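Local coordinates for protein tungsten-containing formylmethanofuran dehydrogenase 2 subunit C (Methanothermobacter wolfeii, PDB 5T5I) that serves as the beta-helical subunit of a tungsten enzyme that probably reduces carbon dioxide to formylmethanofuran in methanogenesis, at residues S2-E10 and D64-V73; E87-V98 and K106-A117. One frame throughout, in Å; residues are numbered along the deposited sequence.

Contact 1 of 2, residues S2-E10 and D64-V73; sequences SEIILTPKE and DIKIIIDGDV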
loop_
_atom_site.group_PDB
_atom_site.type_symbol
_atom_site.label_atom_id
_atom_site.label_comp_id
_atom_site.label_asym_id
_atom_site.label_seq_id
_atom_site.Cartn_x
_atom_site.Cartn_y
_atom_site.Cartn_z
ATOM N N SER C 2 46.301 -24.682 -44.280
ATOM C CA SER C 2 46.436 -23.696 -45.347
ATOM C C SER C 2 45.532 -22.489 -45.059
ATOM O O SER C 2 44.320 -22.665 -44.874
ATOM C CB SER C 2 46.081 -24.332 -46.686
ATOM O OG SER C 2 47.059 -25.287 -47.056
ATOM N N GLU C 3 46.126 -21.271 -44.988
ATOM C CA GLU C 3 45.391 -20.036 -44.678
ATOM C C GLU C 3 45.049 -19.252 -45.946
ATOM O O GLU C 3 45.926 -19.066 -46.789
ATOM C CB GLU C 3 46.215 -19.127 -43.747
ATOM C CG GLU C 3 46.600 -19.765 -42.422
ATOM C CD GLU C 3 47.210 -18.822 -41.398
ATOM O OE1 GLU C 3 47.639 -17.708 -41.780
ATOM O OE2 GLU C 3 47.259 -19.202 -40.205
ATOM N N ILE C 4 43.776 -18.816 -46.082
ATOM C CA ILE C 4 43.290 -17.971 -47.181
ATOM C C ILE C 4 42.825 -16.676 -46.495
ATOM O O ILE C 4 41.974 -16.730 -45.606
ATOM C CB ILE C 4 42.184 -18.669 -48.023
ATOM C CG1 ILE C 4 42.797 -19.850 -48.812
ATOM C CG2 ILE C 4 41.508 -17.673 -48.987
ATOM C CD1 ILE C 4 41.822 -20.908 -49.228
ATOM N N ILE C 5 43.427 -15.535 -46.867
ATOM C CA ILE C 5 43.164 -14.243 -46.232
ATOM C C ILE C 5 42.210 -13.403 -47.061
ATOM O O ILE C 5 42.500 -13.125 -48.226
ATOM C CB ILE C 5 44.482 -13.447 -45.979
ATOM C CG1 ILE C 5 45.639 -14.337 -45.437
ATOM C CG2 ILE C 5 44.228 -12.244 -45.051
ATOM C CD1 ILE C 5 45.372 -15.045 -44.153
ATOM N N LEU C 6 41.102 -12.951 -46.444
ATOM C CA LEU C 6 40.141 -12.050 -47.065
ATOM C C LEU C 6 40.278 -10.710 -46.351
ATOM O O LEU C 6 40.007 -10.635 -45.155
ATOM C CB LEU C 6 38.692 -12.546 -46.935
ATOM C CG LEU C 6 38.319 -13.902 -47.534
ATOM C CD1 LEU C 6 36.795 -14.096 -47.472
ATOM C CD2 LEU C 6 38.775 -14.023 -48.956
ATOM N N THR C 7 40.720 -9.665 -47.054
ATOM C CA THR C 7 40.883 -8.345 -46.438
ATOM C C THR C 7 39.757 -7.498 -46.973
ATOM O O THR C 7 39.725 -7.229 -48.174
ATOM C CB THR C 7 42.255 -7.759 -46.728
ATOM O OG1 THR C 7 43.241 -8.726 -46.376
ATOM C CG2 THR C 7 42.508 -6.474 -45.960
ATOM N N PRO C 8 38.784 -7.117 -46.132
ATOM C CA PRO C 8 37.646 -6.364 -46.660
ATOM C C PRO C 8 37.988 -4.970 -47.155
ATOM O O PRO C 8 38.766 -4.257 -46.536
ATOM C CB PRO C 8 36.660 -6.297 -45.485
ATOM C CG PRO C 8 37.415 -6.640 -44.298
ATOM C CD PRO C 8 38.649 -7.377 -44.686
ATOM N N LYS C 9 37.349 -4.579 -48.259
ATOM C CA LYS C 9 37.390 -3.219 -48.770
ATOM C C LYS C 9 36.262 -2.518 -47.967
ATOM O O LYS C 9 35.716 -3.134 -47.047
ATOM C CB LYS C 9 37.125 -3.209 -50.285
ATOM C CG LYS C 9 38.221 -3.932 -51.062
ATOM C CD LYS C 9 37.892 -4.070 -52.528
ATOM C CE LYS C 9 38.997 -4.773 -53.279
ATOM N NZ LYS C 9 38.613 -5.048 -54.688
ATOM N N GLU C 10 35.903 -1.272 -48.280
ATOM C CA GLU C 10 34.840 -0.607 -47.519
ATOM C C GLU C 10 33.518 -1.392 -47.612
ATOM O O GLU C 10 33.067 -1.721 -48.711
ATOM C CB GLU C 10 34.627 0.839 -47.996
ATOM C CG GLU C 10 33.622 1.604 -47.149
ATOM C CD GLU C 10 33.640 3.108 -47.331
ATOM O OE1 GLU C 10 33.529 3.830 -46.314
ATOM O OE2 GLU C 10 33.735 3.568 -48.492
ATOM N N ASP C 64 41.354 -28.829 -44.293
ATOM C CA ASP C 64 42.677 -28.203 -44.302
ATOM C C ASP C 64 42.616 -26.697 -44.609
ATOM O O ASP C 64 43.667 -26.087 -44.755
ATOM C CB ASP C 64 43.592 -28.915 -45.318
ATOM C CG ASP C 64 43.740 -30.398 -45.060
ATOM O OD1 ASP C 64 43.864 -30.785 -43.874
ATOM O OD2 ASP C 64 43.733 -31.170 -46.037
ATOM N N ILE C 65 41.418 -26.082 -44.652
ATOM C CA ILE C 65 41.278 -24.658 -44.959
ATOM C C ILE C 65 40.923 -23.859 -43.729
ATOM O O ILE C 65 39.978 -24.198 -43.011
ATOM C CB ILE C 65 40.257 -24.428 -46.102
ATOM C CG1 ILE C 65 40.887 -24.883 -47.432
ATOM C CG2 ILE C 65 39.811 -22.947 -46.171
ATOM C CD1 ILE C 65 40.026 -24.944 -48.564
ATOM N N LYS C 66 41.648 -22.748 -43.545
ATOM C CA LYS C 66 41.417 -21.763 -42.504
ATOM C C LYS C 66 41.209 -20.419 -43.212
ATOM O O LYS C 66 42.147 -19.899 -43.819
ATOM C CB LYS C 66 42.619 -21.695 -41.563
ATOM C CG LYS C 66 42.419 -20.789 -40.360
ATOM C CD LYS C 66 43.766 -20.470 -39.706
ATOM C CE LYS C 66 43.661 -20.077 -38.255
ATOM N NZ LYS C 66 44.420 -20.998 -37.368
ATOM N N ILE C 67 39.980 -19.874 -43.172
ATOM C CA ILE C 67 39.684 -18.576 -43.772
ATOM C C ILE C 67 39.874 -17.506 -42.701
ATOM O O ILE C 67 39.245 -17.582 -41.644
ATOM C CB ILE C 67 38.258 -18.501 -44.382
ATOM C CG1 ILE C 67 38.042 -19.612 -45.438
ATOM C CG2 ILE C 67 38.024 -17.102 -45.010
ATOM C CD1 ILE C 67 36.587 -19.793 -45.948
ATOM N N ILE C 68 40.715 -16.499 -42.977
ATOM C CA ILE C 68 40.926 -15.380 -42.064
ATOM C C ILE C 68 40.336 -14.142 -42.719
ATOM O O ILE C 68 40.823 -13.722 -43.768
ATOM C CB ILE C 68 42.426 -15.171 -41.708
ATOM C CG1 ILE C 68 43.028 -16.466 -41.094
ATOM C CG2 ILE C 68 42.590 -13.961 -40.754
ATOM C CD1 ILE C 68 44.512 -16.401 -40.691
ATOM N N ILE C 69 39.305 -13.541 -42.096
ATOM C CA ILE C 69 38.733 -12.289 -42.584
ATOM C C ILE C 69 39.463 -11.241 -41.768
ATOM O O ILE C 69 39.184 -11.088 -40.576
ATOM C CB ILE C 69 37.197 -12.214 -42.456
ATOM C CG1 ILE C 69 36.557 -13.399 -43.211
ATOM C CG2 ILE C 69 36.690 -10.856 -42.983
ATOM C CD1 ILE C 69 35.063 -13.417 -43.289
ATOM N N ASP C 70 40.458 -10.589 -42.376
ATOM C CA ASP C 70 41.324 -9.645 -41.677
ATOM C C ASP C 70 40.725 -8.242 -41.643
ATOM O O ASP C 70 41.298 -7.303 -42.185
ATOM C CB ASP C 70 42.740 -9.645 -42.295
ATOM C CG ASP C 70 43.792 -8.964 -41.437
ATOM O OD1 ASP C 70 43.637 -8.959 -40.195
ATOM O OD2 ASP C 70 44.763 -8.425 -42.006
ATOM N N GLY C 71 39.593 -8.113 -40.960
ATOM C CA GLY C 71 38.915 -6.837 -40.834
ATOM C C GLY C 71 37.460 -6.954 -40.443
ATOM O O GLY C 71 36.925 -8.054 -40.286
ATOM N N ASP C 72 36.812 -5.810 -40.306
ATOM C CA ASP C 72 35.420 -5.734 -39.895
ATOM C C ASP C 72 34.446 -6.032 -41.045
ATOM O O ASP C 72 34.520 -5.398 -42.096
ATOM C CB ASP C 72 35.147 -4.348 -39.284
ATOM C CG ASP C 72 33.783 -4.213 -38.643
ATOM O OD1 ASP C 72 33.182 -5.250 -38.303
ATOM O OD2 ASP C 72 33.326 -3.073 -38.466
ATOM N N VAL C 73 33.514 -6.986 -40.832
ATOM C CA VAL C 73 32.490 -7.324 -41.828
ATOM C C VAL C 73 31.104 -7.218 -41.194
ATOM O O VAL C 73 30.258 -8.112 -41.339
ATOM C CB VAL C 73 32.762 -8.671 -42.558
ATOM C CG1 VAL C 73 33.921 -8.529 -43.530
ATOM C CG2 VAL C 73 33.019 -9.817 -41.583
HETATM O O HOH W 1 45.247 -8.361 -44.655
#
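The flat carboxylate of Glu3 has Ile68 CD1 over one face, with Glu3 OE1 and Ile68 CD1 3.6 Å apart. Lys66 CD lies on that same side, displaced toward the OE2 end. The two side chains run alongside each other, but Lys66 NZ stays 4.4 Å from Glu3 OE2, beyond a salt bridge. Strands 3-8 and 66-69 are parallel neighbours near the N-terminal end of a parallel beta-helix. Four bridges pair Glu3 to Leu6 with Lys66 to Ile69. Their backbone bonds are nearly straight in the middle, as from Leu6 N to Ile68 O (2.8 Å, 173°). Beside Glu3, Ile5 bends back on itself (chi1 -42°, chi2 -59°). This brings its CD1 to 3.8 Å from CD1 of Ile68. The other face carries Ile4, Leu6, Ile67 and Ile69. There Leu6 CD1 meets Ile67 CG2 at 4.1 Å, and Phe26 of helix 23-26 packs on Ile4 and Ile67. At the end of strand 3-8, Pro8 packs against the turn, its CG 3.8 Å from Gly71 CA. A side chain at Gly71 would collide with that ring. Asp70 OD1 is salt-bridged to Arg91. One water spans the gap from the remaining oxygen to the opposite strand, 2.7 Å from both Asp70 OD2 and Thr7 OG1.

Contact 2 of 2, residues E87-V98 and K106-A117; sequences EIIVRGNVNMYV and KITVEGNAGSWA
Val94 and Val109 meet tip to tip across two successive coils of the beta-helix, their CG2 atoms 4.0 Å apart. Small residues make the hollows here. Val94 CG2 settles against Ala113 CB at 3.7 Å. Val98 CG1 rests against Ala117 CB at 3.7 Å, with the small side chain of Ala113 a little farther off. Its first torsion (chi1 71°) sends CG1 that way and leaves CG2 to slide past Ile107. At the turn Asn93 OD1 fills the place a side chain on Gly111 would need. It takes the N-H of Asn112 on a lone pair in the amide plane (2.8 Å, 176°). With an alanine here, the Asn112 N-H would probably lose its acceptor and a gap would open beside Gly111. At the far end Tyr97 and Trp116 lie side by side. Their rings are near parallel (13°) but slid apart, so they barely overlap. Tyr97 OH sits over the rim of one indole face and Ser115 CB over the other. Met96 SD comes in at the edge, 3.9 Å from Trp116 CZ3, a Met-aromatic contact. On the outer side a water accepts a hydrogen bond from Thr108 OG1 and donates to Glu87 OE2 and Ile88 O. Ser115 OG is hydrogen-bonded to Ser94 of the fwdD subunit, and Tyr97 OH to an acidic side chain of another protein chain. Strand 87-90 pairs with strand 106-109, has strand 66-69 on its other side, and strand 125-128 follows 106-109.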
loop_
_atom_site.group_PDB
_atom_site.type_symbol
_atom_site.label_atom_id
_atom_site.label_comp_id
_atom_site.label_asym_id
_atom_site.label_seq_id
_atom_site.Cartn_x
_atom_site.Cartn_y
_atom_site.Cartn_z
ATOM N N GLU C 87 37.917 -24.050 -40.731
ATOM C CA GLU C 87 37.845 -22.969 -39.776
ATOM C C GLU C 87 37.709 -21.586 -40.427
ATOM O O GLU C 87 38.204 -21.364 -41.533
ATOM C CB GLU C 87 39.122 -23.043 -38.921
ATOM C CG GLU C 87 39.094 -22.204 -37.666
ATOM C CD GLU C 87 40.271 -22.384 -36.727
ATOM O OE1 GLU C 87 41.192 -23.173 -37.041
ATOM O OE2 GLU C 87 40.267 -21.722 -35.666
ATOM N N ILE C 88 36.985 -20.685 -39.756
ATOM C CA ILE C 88 36.851 -19.280 -40.134
ATOM C C ILE C 88 37.201 -18.445 -38.889
ATOM O O ILE C 88 36.695 -18.725 -37.807
ATOM C CB ILE C 88 35.438 -18.892 -40.652
ATOM C CG1 ILE C 88 34.996 -19.797 -41.823
ATOM C CG2 ILE C 88 35.402 -17.393 -41.066
ATOM C CD1 ILE C 88 33.537 -19.594 -42.274
ATOM N N ILE C 89 38.047 -17.428 -39.046
ATOM C CA ILE C 89 38.366 -16.481 -37.979
ATOM C C ILE C 89 38.005 -15.108 -38.531
ATOM O O ILE C 89 38.525 -14.730 -39.573
ATOM C CB ILE C 89 39.857 -16.552 -37.513
ATOM C CG1 ILE C 89 40.153 -17.947 -36.925
ATOM C CG2 ILE C 89 40.156 -15.438 -36.471
ATOM C CD1 ILE C 89 41.566 -18.160 -36.364
ATOM N N VAL C 90 37.129 -14.367 -37.850
ATOM C CA VAL C 90 36.755 -13.015 -38.282
ATOM C C VAL C 90 37.377 -12.015 -37.304
ATOM O O VAL C 90 36.988 -11.994 -36.137
ATOM C CB VAL C 90 35.222 -12.808 -38.421
ATOM C CG1 VAL C 90 34.921 -11.431 -39.018
ATOM C CG2 VAL C 90 34.591 -13.914 -39.272
ATOM N N ARG C 91 38.336 -11.182 -37.780
ATOM C CA ARG C 91 39.013 -10.177 -36.941
ATOM C C ARG C 91 38.206 -8.880 -36.975
ATOM O O ARG C 91 38.662 -7.847 -37.464
ATOM C CB ARG C 91 40.476 -9.958 -37.392
ATOM C CG ARG C 91 41.330 -11.202 -37.215
ATOM C CD ARG C 91 42.728 -11.011 -37.739
ATOM N NE ARG C 91 43.552 -12.206 -37.545
ATOM C CZ ARG C 91 44.671 -12.483 -38.213
ATOM N NH1 ARG C 91 45.133 -11.643 -39.135
ATOM N NH2 ARG C 91 45.336 -13.607 -37.967
ATOM N N GLY C 92 36.999 -8.973 -36.440
ATOM C CA GLY C 92 36.039 -7.882 -36.413
ATOM C C GLY C 92 34.627 -8.389 -36.198
ATOM O O GLY C 92 34.437 -9.528 -35.769
ATOM N N ASN C 93 33.629 -7.563 -36.521
ATOM C CA ASN C 93 32.213 -7.919 -36.344
ATOM C C ASN C 93 31.630 -8.615 -37.565
ATOM O O ASN C 93 32.204 -8.542 -38.651
ATOM C CB ASN C 93 31.363 -6.672 -36.056
ATOM C CG ASN C 93 31.935 -5.780 -34.977
ATOM O OD1 ASN C 93 32.082 -6.193 -33.818
ATOM N ND2 ASN C 93 32.271 -4.550 -35.320
ATOM N N VAL C 94 30.475 -9.278 -37.373
ATOM C CA VAL C 94 29.681 -9.942 -38.427
ATOM C C VAL C 94 28.225 -9.518 -38.277
ATOM O O VAL C 94 27.808 -9.166 -37.177
ATOM C CB VAL C 94 29.792 -11.492 -38.446
ATOM C CG1 VAL C 94 31.215 -11.954 -38.728
ATOM C CG2 VAL C 94 29.261 -12.121 -37.161
ATOM N N ASN C 95 27.442 -9.608 -39.363
ATOM C CA ASN C 95 26.010 -9.305 -39.349
ATOM C C ASN C 95 25.238 -10.606 -38.937
ATOM O O ASN C 95 25.758 -11.407 -38.140
ATOM C CB ASN C 95 25.580 -8.728 -40.716
ATOM C CG ASN C 95 24.303 -7.905 -40.703
ATOM O OD1 ASN C 95 23.220 -8.447 -40.576
ATOM N ND2 ASN C 95 24.387 -6.585 -40.744
ATOM N N MET C 96 24.022 -10.827 -39.458
ATOM C CA MET C 96 23.181 -11.951 -39.063
ATOM C C MET C 96 23.604 -13.288 -39.659
ATOM O O MET C 96 24.365 -13.330 -40.617
ATOM C CB MET C 96 21.732 -11.674 -39.497
ATOM C CG MET C 96 21.094 -10.458 -38.833
ATOM S SD MET C 96 19.604 -9.956 -39.726
ATOM C CE MET C 96 19.249 -8.428 -38.924
ATOM N N TYR C 97 23.057 -14.377 -39.099
ATOM C CA TYR C 97 23.183 -15.765 -39.590
ATOM C C TYR C 97 24.585 -16.365 -39.610
ATOM O O TYR C 97 24.827 -17.285 -40.392
ATOM C CB TYR C 97 22.580 -15.877 -41.003
ATOM C CG TYR C 97 21.179 -15.320 -41.127
ATOM C CD1 TYR C 97 20.096 -15.977 -40.554
ATOM C CD2 TYR C 97 20.928 -14.176 -41.877
ATOM C CE1 TYR C 97 18.803 -15.486 -40.684
ATOM C CE2 TYR C 97 19.634 -13.680 -42.026
ATOM C CZ TYR C 97 18.574 -14.333 -41.420
ATOM O OH TYR C 97 17.291 -13.862 -41.549
ATOM N N VAL C 98 25.504 -15.912 -38.753
ATOM C CA VAL C 98 26.851 -16.488 -38.769
ATOM C C VAL C 98 26.773 -17.974 -38.392
ATOM O O VAL C 98 26.126 -18.331 -37.400
ATOM C CB VAL C 98 27.892 -15.715 -37.918
ATOM C CG1 VAL C 98 27.659 -15.881 -36.421
ATOM C CG2 VAL C 98 29.309 -16.147 -38.285
ATOM N N LYS C 106 34.854 -24.934 -37.186
ATOM C CA LYS C 106 34.812 -23.889 -36.160
ATOM C C LYS C 106 34.819 -22.474 -36.733
ATOM O O LYS C 106 35.581 -22.179 -37.653
ATOM C CB LYS C 106 35.999 -24.051 -35.179
ATOM C CG LYS C 106 35.941 -23.057 -33.999
ATOM C CD LYS C 106 36.956 -23.357 -32.904
ATOM C CE LYS C 106 36.668 -22.554 -31.642
ATOM N NZ LYS C 106 37.770 -21.627 -31.292
ATOM N N ILE C 107 34.004 -21.586 -36.141
ATOM C CA ILE C 107 33.968 -20.161 -36.481
ATOM C C ILE C 107 34.295 -19.364 -35.216
ATOM O O ILE C 107 33.645 -19.561 -34.186
ATOM C CB ILE C 107 32.610 -19.686 -37.064
ATOM C CG1 ILE C 107 32.206 -20.509 -38.303
ATOM C CG2 ILE C 107 32.668 -18.174 -37.396
ATOM C CD1 ILE C 107 30.808 -20.231 -38.809
ATOM N N THR C 108 35.260 -18.434 -35.310
ATOM C CA THR C 108 35.596 -17.521 -34.220
ATOM C C THR C 108 35.311 -16.108 -34.722
ATOM O O THR C 108 35.821 -15.732 -35.764
ATOM C CB THR C 108 37.060 -17.674 -33.753
ATOM O OG1 THR C 108 37.267 -19.017 -33.328
ATOM C CG2 THR C 108 37.406 -16.745 -32.588
ATOM N N VAL C 109 34.472 -15.351 -34.006
ATOM C CA VAL C 109 34.173 -13.950 -34.312
ATOM C C VAL C 109 34.825 -13.147 -33.193
ATOM O O VAL C 109 34.431 -13.299 -32.036
ATOM C CB VAL C 109 32.650 -13.674 -34.390
ATOM C CG1 VAL C 109 32.366 -12.174 -34.589
ATOM C CG2 VAL C 109 31.999 -14.504 -35.498
ATOM N N GLU C 110 35.833 -12.322 -33.517
ATOM C CA GLU C 110 36.535 -11.539 -32.487
ATOM C C GLU C 110 35.719 -10.358 -31.956
ATOM O O GLU C 110 35.955 -9.925 -30.827
ATOM C CB GLU C 110 37.912 -11.084 -32.963
ATOM C CG GLU C 110 38.827 -12.271 -33.165
ATOM C CD GLU C 110 40.252 -11.972 -33.568
ATOM O OE1 GLU C 110 40.948 -12.951 -33.906
ATOM O OE2 GLU C 110 40.673 -10.792 -33.554
ATOM N N GLY C 111 34.782 -9.856 -32.760
ATOM C CA GLY C 111 33.899 -8.763 -32.375
ATOM C C GLY C 111 32.511 -9.252 -32.021
ATOM O O GLY C 111 32.357 -10.330 -31.437
ATOM N N ASN C 112 31.488 -8.474 -32.400
ATOM C CA ASN C 112 30.082 -8.806 -32.155
ATOM C C ASN C 112 29.451 -9.549 -33.338
ATOM O O ASN C 112 29.968 -9.504 -34.454
ATOM C CB ASN C 112 29.269 -7.539 -31.872
ATOM C CG ASN C 112 29.869 -6.669 -30.799
ATOM O OD1 ASN C 112 30.239 -7.153 -29.724
ATOM N ND2 ASN C 112 30.038 -5.381 -31.081
ATOM N N ALA C 113 28.318 -10.230 -33.078
ATOM C CA ALA C 113 27.535 -10.937 -34.097
ATOM C C ALA C 113 26.077 -10.481 -34.040
ATOM O O ALA C 113 25.558 -10.186 -32.965
ATOM C CB ALA C 113 27.602 -12.439 -33.878
ATOM N N GLY C 114 25.428 -10.457 -35.193
ATOM C CA GLY C 114 24.021 -10.090 -35.302
ATOM C C GLY C 114 23.116 -11.218 -34.862
ATOM O O GLY C 114 23.588 -12.251 -34.361
ATOM N N SER C 115 21.804 -11.044 -35.074
ATOM C CA SER C 115 20.824 -12.058 -34.706
ATOM C C SER C 115 20.962 -13.328 -35.544
ATOM O O SER C 115 21.527 -13.301 -36.638
ATOM C CB SER C 115 19.403 -11.506 -34.831
ATOM O OG SER C 115 19.244 -10.401 -33.962
ATOM N N TRP C 116 20.477 -14.449 -34.996
ATOM C CA TRP C 116 20.474 -15.775 -35.648
ATOM C C TRP C 116 21.873 -16.397 -35.815
ATOM O O TRP C 116 22.088 -17.217 -36.705
ATOM C CB TRP C 116 19.698 -15.758 -36.976
ATOM C CG TRP C 116 18.241 -15.497 -36.763
ATOM C CD1 TRP C 116 17.344 -16.328 -36.158
ATOM C CD2 TRP C 116 17.528 -14.296 -37.075
ATOM N NE1 TRP C 116 16.122 -15.709 -36.050
ATOM C CE2 TRP C 116 16.201 -14.464 -36.618
ATOM C CE3 TRP C 116 17.876 -13.093 -37.704
ATOM C CZ2 TRP C 116 15.218 -13.473 -36.779
ATOM C CZ3 TRP C 116 16.913 -12.100 -37.828
ATOM C CH2 TRP C 116 15.603 -12.299 -37.380
ATOM N N ALA C 117 22.792 -16.095 -34.897
ATOM C CA ALA C 117 24.110 -16.728 -34.902
ATOM C C ALA C 117 23.881 -18.198 -34.552
ATOM O O ALA C 117 23.238 -18.496 -33.549
ATOM C CB ALA C 117 25.022 -16.079 -33.872
HETATM O O HOH W 2 37.888 -20.396 -35.545
HETATM O O HOH W 3 43.322 -13.677 -34.966
HETATM O O HOH W 4 25.138 -13.712 -36.614
#

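How the contacts relate
Contact 1 lies near one end of the solenoid, its centre about 21 Å from the centre of the chain; contact 2 is farther in, about 9 Å from it. They share a run of parallel strands, since 66-69 and 87-90 are neighbours, with Ile67 O and Ile89 N 2.9 Å apart in a probable hydrogen bond. Both are partly buried, with one face aliphatic and the other mixing charged or polar residues with isoleucines. The chemistry differs. Contact 1 brings together segments far apart in sequence, mostly by strand pairing, and touches no other protein chain. Contact 2 joins consecutive coils, continues through asparagine and glycine turns, and ends in aromatic residues that face other subunits.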